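PDB 3M7N: exosome complex component Rrp42 from Archaeoglobus fulgidus, which probably serves as a non-catalytic component of the archaeal exosome, an RNA-degrading complex, and helps to shape the active site of its partner subunit Rrp41. Local coordinates for residues Leu242-Ser245 with Ile246-Arg250; Ala118-Leu121 with Ser122-Val125; Arg11-Val14 with Leu15-Arg19; Ala158-Met161 with Asn162-Val165; Glu235-Phe238 with Asp239-Leu242. All coordinates share one frame; numbering follows the deposited sequence.

Interaction 1. Residues Leu242-Ser245 with Ile246-Arg250; sequences LDVS and INCAR
L242 and I246 run alongside each other, one helical turn apart. The methyl CD2 of L242 stops 4.0 Å from I246 CD1, while the L242 carbonyl O takes the I246 backbone N at 3.2 Å. Both side chains pack on R212 of the neighbouring exosome complex exonuclease 1 subunit. D243 gives its carbonyl O to N247 N through an almost straight bond (172°), and its carboxylate turns outward to form a salt bridge with the same R212. These i to i+4 bonds are those of a regular alpha helix, the helix 235-253 that lies across the four-stranded antiparallel sheet of the second RNase PH-type domain. The carbonyl O of V244 takes C248 N at 2.8 Å, in the carbonyl plane, and a water at 3.1 Å that also receives a weak bond from N247 ND2. V244 sets CG1 alongside C248 SG, 4.1 Å away, a chi1 of 161° turning that methyl away from the backbone N. S245 turns its hydroxyl back to L241 O, and its own carbonyl O is held by A249 N at 2.8 Å, with A249 CB 3.3 Å from that oxygen and packed on V187 and T216 of the sheet.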
loop_
_atom_site.group_PDB
_atom_site.type_symbol
_atom_site.label_atom_id
_atom_site.label_comp_id
_atom_site.label_asym_id
_atom_site.label_seq_id
_atom_site.Cartn_x
_atom_site.Cartn_y
_atom_site.Cartn_z
ATOM N N LEU H 242 -10.358 40.189 1.621
ATOM C CA LEU H 242 -11.427 40.060 0.641
ATOM C C LEU H 242 -11.280 41.160 -0.415
ATOM O O LEU H 242 -11.337 40.889 -1.630
ATOM C CB LEU H 242 -12.784 40.192 1.345
ATOM C CG LEU H 242 -14.054 39.507 0.842
ATOM C CD1 LEU H 242 -15.208 40.441 1.031
ATOM C CD2 LEU H 242 -13.991 39.035 -0.603
ATOM N N ASP H 243 -11.087 42.402 0.057
ATOM C CA ASP H 243 -11.006 43.569 -0.834
ATOM C C ASP H 243 -9.737 43.566 -1.657
ATOM O O ASP H 243 -9.773 43.704 -2.889
ATOM C CB ASP H 243 -11.155 44.896 -0.054
ATOM C CG ASP H 243 -12.572 45.079 0.524
ATOM O OD1 ASP H 243 -13.553 44.668 -0.138
ATOM O OD2 ASP H 243 -12.702 45.604 1.650
ATOM N N VAL H 244 -8.614 43.396 -0.979
ATOM C CA VAL H 244 -7.329 43.307 -1.650
ATOM C C VAL H 244 -7.376 42.284 -2.789
ATOM O O VAL H 244 -6.869 42.553 -3.884
ATOM C CB VAL H 244 -6.209 42.978 -0.630
ATOM C CG1 VAL H 244 -4.962 42.435 -1.330
ATOM C CG2 VAL H 244 -5.873 44.208 0.213
ATOM N N SER H 245 -8.039 41.145 -2.545
ATOM C CA SER H 245 -8.062 40.027 -3.494
ATOM C C SER H 245 -8.892 40.311 -4.738
ATOM O O SER H 245 -8.476 40.018 -5.860
ATOM C CB SER H 245 -8.568 38.730 -2.837
ATOM O OG SER H 245 -7.725 38.327 -1.786
ATOM N N ILE H 246 -10.083 40.852 -4.534
ATOM C CA ILE H 246 -10.914 41.241 -5.654
ATOM C C ILE H 246 -10.107 42.183 -6.536
ATOM O O ILE H 246 -10.049 42.015 -7.740
ATOM C CB ILE H 246 -12.222 41.929 -5.181
ATOM C CG1 ILE H 246 -13.044 40.968 -4.302
ATOM C CG2 ILE H 246 -13.028 42.442 -6.378
ATOM C CD1 ILE H 246 -14.314 41.583 -3.715
ATOM N N ASN H 247 -9.447 43.150 -5.911
ATOM C CA ASN H 247 -8.600 44.081 -6.642
ATOM C C ASN H 247 -7.480 43.371 -7.418
ATOM O O ASN H 247 -7.380 43.533 -8.638
ATOM C CB ASN H 247 -8.043 45.160 -5.701
ATOM C CG ASN H 247 -7.547 46.395 -6.446
ATOM O OD1 ASN H 247 -8.329 47.293 -6.769
ATOM N ND2 ASN H 247 -6.244 46.445 -6.716
ATOM N N CYS H 248 -6.645 42.593 -6.716
ATOM C CA CYS H 248 -5.575 41.800 -7.357
ATOM C C CYS H 248 -6.059 40.968 -8.540
ATOM O O CYS H 248 -5.385 40.881 -9.559
ATOM C CB CYS H 248 -4.926 40.840 -6.355
ATOM S SG CYS H 248 -3.873 41.603 -5.146
ATOM N N ALA H 249 -7.215 40.333 -8.373
ATOM C CA ALA H 249 -7.834 39.521 -9.412
ATOM C C ALA H 249 -8.128 40.355 -10.663
ATOM O O ALA H 249 -7.971 39.885 -11.797
ATOM C CB ALA H 249 -9.136 38.884 -8.872
ATOM N N ARG H 250 -8.567 41.592 -10.444
ATOM C CA ARG H 250 -8.865 42.509 -11.537
ATOM C C ARG H 250 -7.600 42.842 -12.314
ATOM O O ARG H 250 -7.591 42.743 -13.531
ATOM C CB ARG H 250 -9.527 43.803 -11.027
ATOM C CG ARG H 250 -11.053 43.854 -11.169
ATOM C CD ARG H 250 -11.546 45.300 -11.356
ATOM N NE ARG H 250 -10.736 46.232 -10.578
ATOM C CZ ARG H 250 -10.928 46.505 -9.291
ATOM N NH1 ARG H 250 -10.125 47.357 -8.667
ATOM N NH2 ARG H 250 -11.927 45.936 -8.629
HETATM O O HOH W 1 -5.204 45.186 -4.089
#

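Interaction 2. Residues Ala118-Leu121 with Ser122-Val125; sequences AVDL and SKLV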
loop_
_atom_site.group_PDB
_atom_site.type_symbol
_atom_site.label_atom_id
_atom_site.label_comp_id
_atom_site.label_asym_id
_atom_site.label_seq_id
_atom_site.Cartn_x
_atom_site.Cartn_y
_atom_site.Cartn_z
ATOM N N ALA H 118 -17.949 30.064 -16.897
ATOM C CA ALA H 118 -17.044 30.483 -17.961
ATOM C C ALA H 118 -17.285 29.791 -19.301
ATOM O O ALA H 118 -16.993 30.356 -20.356
ATOM C CB ALA H 118 -15.616 30.249 -17.519
ATOM N N VAL H 119 -17.791 28.566 -19.262
ATOM C CA VAL H 119 -18.053 27.830 -20.489
ATOM C C VAL H 119 -19.516 27.466 -20.542
ATOM O O VAL H 119 -20.044 26.865 -19.606
ATOM C CB VAL H 119 -17.236 26.529 -20.579
ATOM C CG1 VAL H 119 -17.674 25.746 -21.795
ATOM C CG2 VAL H 119 -15.745 26.826 -20.635
ATOM N N ASP H 120 -20.177 27.840 -21.630
ATOM C CA ASP H 120 -21.596 27.563 -21.783
ATOM C C ASP H 120 -21.792 26.096 -22.115
ATOM O O ASP H 120 -21.615 25.681 -23.259
ATOM C CB ASP H 120 -22.193 28.431 -22.890
ATOM C CG ASP H 120 -23.704 28.514 -22.817
ATOM O OD1 ASP H 120 -24.243 29.565 -23.224
ATOM O OD2 ASP H 120 -24.351 27.550 -22.337
ATOM N N LEU H 121 -22.165 25.320 -21.110
ATOM C CA LEU H 121 -22.244 23.879 -21.265
ATOM C C LEU H 121 -23.391 23.470 -22.175
ATOM O O LEU H 121 -23.282 22.498 -22.921
ATOM C CB LEU H 121 -22.375 23.194 -19.900
ATOM C CG LEU H 121 -21.229 23.490 -18.927
ATOM C CD1 LEU H 121 -21.441 22.769 -17.603
ATOM C CD2 LEU H 121 -19.894 23.112 -19.544
ATOM N N SER H 122 -24.491 24.212 -22.116
ATOM C CA SER H 122 -25.676 23.844 -22.879
ATOM C C SER H 122 -25.416 23.985 -24.378
ATOM O O SER H 122 -26.073 23.343 -25.190
ATOM C CB SER H 122 -26.880 24.684 -22.441
ATOM O OG SER H 122 -26.597 26.069 -22.553
ATOM N N LYS H 123 -24.449 24.822 -24.733
ATOM C CA LYS H 123 -24.029 24.967 -26.119
ATOM C C LYS H 123 -23.087 23.845 -26.556
ATOM O O LYS H 123 -22.565 23.860 -27.673
ATOM C CB LYS H 123 -23.344 26.314 -26.326
ATOM C CG LYS H 123 -24.294 27.462 -26.635
ATOM C CD LYS H 123 -23.566 28.794 -26.559
ATOM C CE LYS H 123 -24.356 29.912 -27.219
ATOM N NZ LYS H 123 -24.194 29.913 -28.705
ATOM N N LEU H 124 -22.866 22.877 -25.672
ATOM C CA LEU H 124 -21.979 21.750 -25.971
ATOM C C LEU H 124 -22.769 20.463 -26.087
ATOM O O LEU H 124 -22.223 19.364 -25.929
ATOM C CB LEU H 124 -20.895 21.604 -24.903
ATOM C CG LEU H 124 -19.853 22.721 -24.930
ATOM C CD1 LEU H 124 -18.964 22.654 -23.708
ATOM C CD2 LEU H 124 -19.036 22.626 -26.206
ATOM N N VAL H 125 -24.059 20.620 -26.362
ATOM C CA VAL H 125 -24.941 19.489 -26.571
ATOM C C VAL H 125 -24.940 19.121 -28.046
ATOM O O VAL H 125 -24.869 19.989 -28.916
ATOM C CB VAL H 125 -26.369 19.803 -26.101
ATOM C CG1 VAL H 125 -27.287 18.615 -26.350
ATOM C CG2 VAL H 125 -26.362 20.160 -24.627
#
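D120 reaches forward past L121 to S122, whose hydroxyl OG donates to D120 OD2 at 2.7 Å. The proton arrives on the syn side of the carboxylate, 21° out of its plane. The weak bond of S122 N to the same oxygen is that of an Asx turn, reinforced here by OG. The backbone beneath follows two overlapping type I turns: K123 N bonds weakly to D120 O, and L124 N bonds to L121 O at 2.8 Å. The packed side is apolar. V119 CG1 meets L124 CD1 at 3.9 Å, the two side chains crossing at about a right angle, and L121 CD2 lies 4.3 Å from that same methyl. L178 and W133 continue the packing round L124, as I79 does for V119 and L121. The solvent side is looser: S122 and K123 are exposed, and the methylene CD of K123 passes D120 OD1 at 3.5 Å while NZ, bent aside at the end of the chain (chi4 -81°), remains 5.5 Å from that oxygen. D120 OD1 instead forms a salt bridge with R181. Replacing D120 with an alanine would probably leave S122 OG without its acceptor and R181 without this acidic mate. The carboxylate thus divides its work, OD2 bracing the turn and OD1 tying this connection between helix 100-115 and strand 131-141 to R181.

Interaction 3. Residues Arg11-Val14 with Leu15-Arg19; sequences RDYV and LSKLR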
loop_
_atom_site.group_PDB
_atom_site.type_symbol
_atom_site.label_atom_id
_atom_site.label_comp_id
_atom_site.label_asym_id
_atom_site.label_seq_id
_atom_site.Cartn_x
_atom_site.Cartn_y
_atom_site.Cartn_z
ATOM N N ARG H 11 12.306 29.558 7.430
ATOM C CA ARG H 11 11.135 30.065 8.113
ATOM C C ARG H 11 11.516 31.232 9.034
ATOM O O ARG H 11 10.850 32.273 9.048
ATOM C CB ARG H 11 10.437 28.951 8.895
ATOM C CG ARG H 11 9.201 29.406 9.661
ATOM C CD ARG H 11 8.327 28.226 10.061
ATOM N NE ARG H 11 7.237 28.647 10.940
ATOM C CZ ARG H 11 7.394 28.927 12.233
ATOM N NH1 ARG H 11 6.356 29.302 12.954
ATOM N NH2 ARG H 11 8.592 28.826 12.808
ATOM N N ASP H 12 12.600 31.067 9.788
ATOM C CA ASP H 12 13.078 32.148 10.639
ATOM C C ASP H 12 13.385 33.407 9.836
ATOM O O ASP H 12 13.097 34.505 10.280
ATOM C CB ASP H 12 14.318 31.722 11.411
ATOM C CG ASP H 12 13.994 30.815 12.588
ATOM O OD1 ASP H 12 14.948 30.300 13.207
ATOM O OD2 ASP H 12 12.795 30.623 12.889
ATOM N N TYR H 13 13.968 33.239 8.654
ATOM C CA TYR H 13 14.354 34.372 7.832
ATOM C C TYR H 13 13.133 35.156 7.326
ATOM O O TYR H 13 13.075 36.375 7.450
ATOM C CB TYR H 13 15.223 33.924 6.661
ATOM C CG TYR H 13 15.776 35.096 5.890
ATOM C CD1 TYR H 13 16.634 36.002 6.496
ATOM C CD2 TYR H 13 15.433 35.308 4.561
ATOM C CE1 TYR H 13 17.133 37.087 5.802
ATOM C CE2 TYR H 13 15.931 36.385 3.860
ATOM C CZ TYR H 13 16.780 37.273 4.484
ATOM O OH TYR H 13 17.284 38.349 3.788
ATOM N N VAL H 14 12.161 34.443 6.770
ATOM C CA VAL H 14 10.907 35.046 6.356
ATOM C C VAL H 14 10.229 35.742 7.530
ATOM O O VAL H 14 9.770 36.867 7.405
ATOM C CB VAL H 14 9.951 34.000 5.789
ATOM C CG1 VAL H 14 8.604 34.622 5.491
ATOM C CG2 VAL H 14 10.546 33.357 4.537
ATOM N N LEU H 15 10.175 35.083 8.678
ATOM C CA LEU H 15 9.477 35.666 9.815
ATOM C C LEU H 15 10.197 36.908 10.317
ATOM O O LEU H 15 9.567 37.876 10.745
ATOM C CB LEU H 15 9.262 34.638 10.935
ATOM C CG LEU H 15 8.276 33.534 10.536
ATOM C CD1 LEU H 15 8.194 32.409 11.576
ATOM C CD2 LEU H 15 6.878 34.100 10.236
ATOM N N SER H 16 11.516 36.885 10.240
ATOM C CA SER H 16 12.321 38.022 10.669
ATOM C C SER H 16 11.997 39.238 9.785
ATOM O O SER H 16 11.723 40.329 10.277
ATOM C CB SER H 16 13.808 37.652 10.622
ATOM O OG SER H 16 14.636 38.791 10.627
ATOM N N LYS H 17 11.973 39.026 8.476
ATOM C CA LYS H 17 11.615 40.076 7.553
ATOM C C LYS H 17 10.199 40.591 7.778
ATOM O O LYS H 17 9.955 41.807 7.711
ATOM C CB LYS H 17 11.787 39.583 6.121
ATOM C CG LYS H 17 13.227 39.216 5.786
ATOM C CD LYS H 17 14.144 40.421 5.768
ATOM C CE LYS H 17 13.696 41.392 4.657
ATOM N NZ LYS H 17 14.732 42.429 4.286
ATOM N N LEU H 18 9.271 39.674 8.043
ATOM C CA LEU H 18 7.873 40.027 8.257
ATOM C C LEU H 18 7.721 40.942 9.472
ATOM O O LEU H 18 6.853 41.819 9.506
ATOM C CB LEU H 18 7.050 38.769 8.495
ATOM C CG LEU H 18 5.697 38.607 7.814
ATOM C CD1 LEU H 18 4.814 37.655 8.607
ATOM C CD2 LEU H 18 5.022 39.931 7.637
ATOM N N ARG H 19 8.556 40.707 10.476
ATOM C CA ARG H 19 8.550 41.497 11.694
ATOM C C ARG H 19 8.950 42.931 11.396
ATOM O O ARG H 19 8.556 43.845 12.103
ATOM C CB ARG H 19 9.498 40.888 12.746
ATOM C CG ARG H 19 8.863 39.765 13.579
ATOM C CD ARG H 19 9.635 39.483 14.870
ATOM N NE ARG H 19 11.010 39.083 14.586
ATOM C CZ ARG H 19 11.371 37.836 14.292
ATOM N NH1 ARG H 19 10.460 36.863 14.251
ATOM N NH2 ARG H 19 12.643 37.561 14.029
HETATM O O HOH W 2 12.754 34.652 13.280
#
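R11 is covered over one face of its guanidinium by L15, whose methyl CD1 lies 3.6 Å from R11 CZ, above the centre of the flat group. The arginine achieves this by running extended from CG to NE with CG anti to the backbone N (chi1 179°) and then turning at chi4 (-77°), which lays the group against the leucine one helical turn on. NE and NH2 have partners elsewhere, V207 O and an acidic side chain of another protein chain, which should help fix its rotation. Y13 and K17 repeat the spacing: chi1 of -62° puts K17 CG 4.2 Å above the Y13 ring plane, toward its rim, and bends at chi2 and chi3 then steer NZ to a salt bridge with E22. V14 packs on I24 and V207, L18 on F29, and L15 and L18 share V192. A water takes a bond from R19 NH2 at 3.0 Å and lies close to D12 O. L15 N bonds to R11 O at 2.9 Å and K17 N to Y13 O at 3.0 Å. The i to i+4 bonding is that of an alpha helix, the N-terminal 4-19, with R11, D12 and Y13 against another protein chain.

Interaction 4. Residues Ala158-Met161 with Asn162-Val165; sequences AALM and NTKV
N162 folds back over the last turn of helix 148-161 and bonds to the carbonyl of A158, closing the C-terminal end of that helix. It is the first residue to leave helical backbone angles. From the backbone outward, N162 CB lies 3.5 Å from M161 C and 3.7 Å from A158 O. Its CG remains over the same peptide, 3.6 Å from M161 C, because chi1 of -63° keeps it beside the residue's own backbone N. At the tip, ND2 donates to A158 O at 2.7 Å in a nearly straight bond (168°), with the acceptor almost exactly in the plane of the amide, which should hold that group in its rotation. The backbone N of N162 contributes weak bonds to A158 O and A159 O, giving the A158 oxygen two donors from one residue. With an alanine here, A158 O would probably lose its strong partner and keep only the weak bond from the backbone N. Around this helix end the setting is buried: A158 packs on I37 and F256, A159 on V60 and V62, and L160 on V135 and L178, so the helix end rests against the five-stranded mixed sheet of the first RNase PH-type domain. The chain then departs into the short strand 164-165, T163 N bonding to L160 O at 3.2 Å from well above the carbonyl plane. T163 also bonds through its side chain, OG1 donating to A159 O at 2.8 Å, 35° out of that carbonyl's plane.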
loop_
_atom_site.group_PDB
_atom_site.type_symbol
_atom_site.label_atom_id
_atom_site.label_comp_id
_atom_site.label_asym_id
_atom_site.label_seq_id
_atom_site.Cartn_x
_atom_site.Cartn_y
_atom_site.Cartn_z
ATOM N N ALA H 158 -6.829 30.371 -19.527
ATOM C CA ALA H 158 -6.145 30.711 -20.768
ATOM C C ALA H 158 -6.292 29.578 -21.797
ATOM O O ALA H 158 -6.552 29.823 -22.979
ATOM C CB ALA H 158 -4.673 31.020 -20.504
ATOM N N ALA H 159 -6.145 28.342 -21.334
ATOM C CA ALA H 159 -6.278 27.187 -22.208
ATOM C C ALA H 159 -7.692 27.081 -22.763
ATOM O O ALA H 159 -7.875 26.790 -23.945
ATOM C CB ALA H 159 -5.914 25.916 -21.481
ATOM N N LEU H 160 -8.687 27.295 -21.902
ATOM C CA LEU H 160 -10.066 27.237 -22.334
ATOM C C LEU H 160 -10.347 28.320 -23.380
ATOM O O LEU H 160 -11.007 28.071 -24.384
ATOM C CB LEU H 160 -11.007 27.356 -21.139
ATOM C CG LEU H 160 -11.071 26.073 -20.309
ATOM C CD1 LEU H 160 -11.759 26.319 -18.968
ATOM C CD2 LEU H 160 -11.742 24.936 -21.111
ATOM N N MET H 161 -9.808 29.512 -23.144
ATOM C CA MET H 161 -9.948 30.628 -24.065
ATOM C C MET H 161 -9.247 30.384 -25.409
ATOM O O MET H 161 -9.580 31.018 -26.400
ATOM C CB MET H 161 -9.414 31.906 -23.422
ATOM C CG MET H 161 -10.260 32.402 -22.252
ATOM S SD MET H 161 -9.471 33.735 -21.333
ATOM C CE MET H 161 -9.599 35.078 -22.527
ATOM N N ASN H 162 -8.284 29.470 -25.455
ATOM C CA ASN H 162 -7.655 29.150 -26.728
ATOM C C ASN H 162 -7.946 27.740 -27.217
ATOM O O ASN H 162 -7.174 27.176 -27.976
ATOM C CB ASN H 162 -6.159 29.395 -26.664
ATOM C CG ASN H 162 -5.821 30.860 -26.409
ATOM O OD1 ASN H 162 -5.463 31.590 -27.337
ATOM N ND2 ASN H 162 -5.921 31.296 -25.142
ATOM N N THR H 163 -9.079 27.191 -26.796
ATOM C CA THR H 163 -9.524 25.889 -27.247
ATOM C C THR H 163 -10.297 25.936 -28.566
ATOM O O THR H 163 -11.021 26.888 -28.858
ATOM C CB THR H 163 -10.394 25.203 -26.184
ATOM O OG1 THR H 163 -9.595 24.912 -25.036
ATOM C CG2 THR H 163 -10.990 23.908 -26.720
ATOM N N LYS H 164 -10.135 24.884 -29.360
ATOM C CA LYS H 164 -10.830 24.760 -30.631
ATOM C C LYS H 164 -11.590 23.450 -30.614
ATOM O O LYS H 164 -10.988 22.376 -30.494
ATOM C CB LYS H 164 -9.829 24.785 -31.785
ATOM C CG LYS H 164 -10.432 24.408 -33.136
ATOM C CD LYS H 164 -9.350 24.215 -34.216
ATOM C CE LYS H 164 -8.888 25.555 -34.780
ATOM N NZ LYS H 164 -7.904 25.399 -35.884
ATOM N N VAL H 165 -12.912 23.532 -30.693
ATOM C CA VAL H 165 -13.729 22.326 -30.671
ATOM C C VAL H 165 -13.397 21.458 -31.878
ATOM O O VAL H 165 -13.326 21.950 -32.999
ATOM C CB VAL H 165 -15.235 22.638 -30.623
ATOM C CG1 VAL H 165 -16.024 21.353 -30.464
ATOM C CG2 VAL H 165 -15.540 23.574 -29.466
#

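Interaction 5. Residues Glu235-Phe238 with Asp239-Leu242; sequences EKLF and DELL
F238 spreads its ring beside L242, the ring atoms CE2 and CZ each 4.1 Å from L242 CG. The two side chains meet at a slant, one turn of helix apart. CG of F238 is anti to its backbone N (chi1 171°), which swings the ring forward along the helix toward the leucine. Nearer its root, the ring also passes D239: CD2 is 3.8 Å from D239 OD1, and the ring and carboxylate planes stand 66° apart. D239 leans back toward E235, its OD2 3.9 Å from the methylene CG of E235, and the two acidic ends come within 4.5 Å between E235 OE2 and D239 OD2. A water lies between these carboxylates, 2.9 Å from D239 OD2; its distance to E235 is too short to be trusted. With E220 of the exonuclease 1 subunit also near E235, this gathering of acids would probably raise the proton affinity of one of them, although K223 of that subunit makes a long, weak ion pair with E235 OE1. The backbone here is the first two turns of the helix, with D239 N bonded to E235 O at 3.1 Å and L241 N to L237 O at 2.9 Å. D234 OD1 accepts L237 N and, weakly, K236 N, as an N-cap residue would. L237 and L241 face I191 and Y196, E240 bonds to the Y196 hydroxyl, and F238 reaches M225. The start of helix 235-253 is wedged between strands 185-192, 195-198 and 222-228 of the four-stranded antiparallel sheet and the exonuclease 1 subunit, which packs I219 on E235 and F238.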
loop_
_atom_site.group_PDB
_atom_site.type_symbol
_atom_site.label_atom_id
_atom_site.label_comp_id
_atom_site.label_asym_id
_atom_site.label_seq_id
_atom_site.Cartn_x
_atom_site.Cartn_y
_atom_site.Cartn_z
ATOM N N GLU H 235 -11.227 37.337 11.528
ATOM C CA GLU H 235 -12.280 37.854 10.654
ATOM C C GLU H 235 -11.977 39.260 10.109
ATOM O O GLU H 235 -12.393 39.617 9.002
ATOM C CB GLU H 235 -13.643 37.852 11.347
ATOM C CG GLU H 235 -14.721 38.544 10.519
ATOM C CD GLU H 235 -16.054 38.657 11.245
ATOM O OE1 GLU H 235 -16.061 38.619 12.481
ATOM O OE2 GLU H 235 -17.097 38.790 10.578
ATOM N N LYS H 236 -11.253 40.052 10.888
ATOM C CA LYS H 236 -10.902 41.393 10.454
ATOM C C LYS H 236 -9.944 41.292 9.268
ATOM O O LYS H 236 -10.085 42.010 8.268
ATOM C CB LYS H 236 -10.271 42.173 11.614
ATOM C CG LYS H 236 -9.496 43.413 11.218
ATOM C CD LYS H 236 -8.448 43.744 12.293
ATOM C CE LYS H 236 -7.574 44.947 11.915
ATOM N NZ LYS H 236 -6.560 45.278 12.976
ATOM N N LEU H 237 -8.976 40.387 9.393
ATOM C CA LEU H 237 -8.003 40.158 8.339
ATOM C C LEU H 237 -8.713 39.661 7.108
ATOM O O LEU H 237 -8.452 40.110 5.999
ATOM C CB LEU H 237 -6.953 39.134 8.768
ATOM C CG LEU H 237 -5.810 39.021 7.754
ATOM C CD1 LEU H 237 -4.874 40.214 7.890
ATOM C CD2 LEU H 237 -5.046 37.731 7.922
ATOM N N PHE H 238 -9.633 38.734 7.297
ATOM C CA PHE H 238 -10.392 38.252 6.159
ATOM C C PHE H 238 -11.083 39.384 5.373
ATOM O O PHE H 238 -11.075 39.382 4.137
ATOM C CB PHE H 238 -11.410 37.186 6.553
ATOM C CG PHE H 238 -12.343 36.834 5.434
ATOM C CD1 PHE H 238 -11.983 35.895 4.490
ATOM C CD2 PHE H 238 -13.568 37.488 5.295
ATOM C CE1 PHE H 238 -12.833 35.591 3.437
ATOM C CE2 PHE H 238 -14.417 37.186 4.250
ATOM C CZ PHE H 238 -14.054 36.233 3.320
ATOM N N ASP H 239 -11.705 40.319 6.087
ATOM C CA ASP H 239 -12.410 41.441 5.439
ATOM C C ASP H 239 -11.485 42.292 4.580
ATOM O O ASP H 239 -11.799 42.617 3.433
ATOM C CB ASP H 239 -13.112 42.318 6.479
ATOM C CG ASP H 239 -14.285 41.602 7.130
ATOM O OD1 ASP H 239 -14.934 40.817 6.410
ATOM O OD2 ASP H 239 -14.527 41.789 8.347
ATOM N N GLU H 240 -10.340 42.639 5.151
ATOM C CA GLU H 240 -9.358 43.415 4.447
ATOM C C GLU H 240 -8.865 42.640 3.223
ATOM O O GLU H 240 -8.769 43.199 2.126
ATOM C CB GLU H 240 -8.211 43.766 5.387
ATOM C CG GLU H 240 -7.128 44.618 4.740
ATOM C CD GLU H 240 -5.884 44.726 5.606
ATOM O OE1 GLU H 240 -4.811 45.110 5.076
ATOM O OE2 GLU H 240 -5.992 44.416 6.815
ATOM N N LEU H 241 -8.593 41.347 3.404
ATOM C CA LEU H 241 -8.059 40.512 2.325
ATOM C C LEU H 241 -9.092 40.232 1.241
ATOM O O LEU H 241 -8.756 40.047 0.085
ATOM C CB LEU H 241 -7.510 39.188 2.875
ATOM C CG LEU H 241 -6.704 38.314 1.905
ATOM C CD1 LEU H 241 -5.603 39.138 1.213
ATOM C CD2 LEU H 241 -6.103 37.105 2.631
ATOM N N LEU H 242 -10.358 40.189 1.621
ATOM C CA LEU H 242 -11.427 40.060 0.641
ATOM C C LEU H 242 -11.280 41.160 -0.415
ATOM O O LEU H 242 -11.337 40.889 -1.630
ATOM C CB LEU H 242 -12.784 40.192 1.345
ATOM C CG LEU H 242 -14.054 39.507 0.842
ATOM C CD1 LEU H 242 -15.208 40.441 1.031
ATOM C CD2 LEU H 242 -13.991 39.035 -0.603
HETATM O O HOH W 3 -16.806 40.007 8.525
#

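All five contacts are local, each within one unbroken run of chain, so none closes a long loop and none nests or crosses. The chain begins with interaction 3 on helix 4-19, which rests on strand 185-192 of the second-domain sheet and meets another protein chain. Interaction 2 follows, shaping the connection between helix 100-115 and strand 131-141, and interaction 4 then ends helix 148-161. Interactions 2 and 4 approach to about 4 Å between nearest atoms without touching, and both lean on L178. Interactions 5 and 1 come last, running end to end along helix 235-253 and sharing L242. Interactions 2 and 4 thus belong to the first domain; interactions 5 and 1 join the second-domain sheet to the exonuclease 1 subunit.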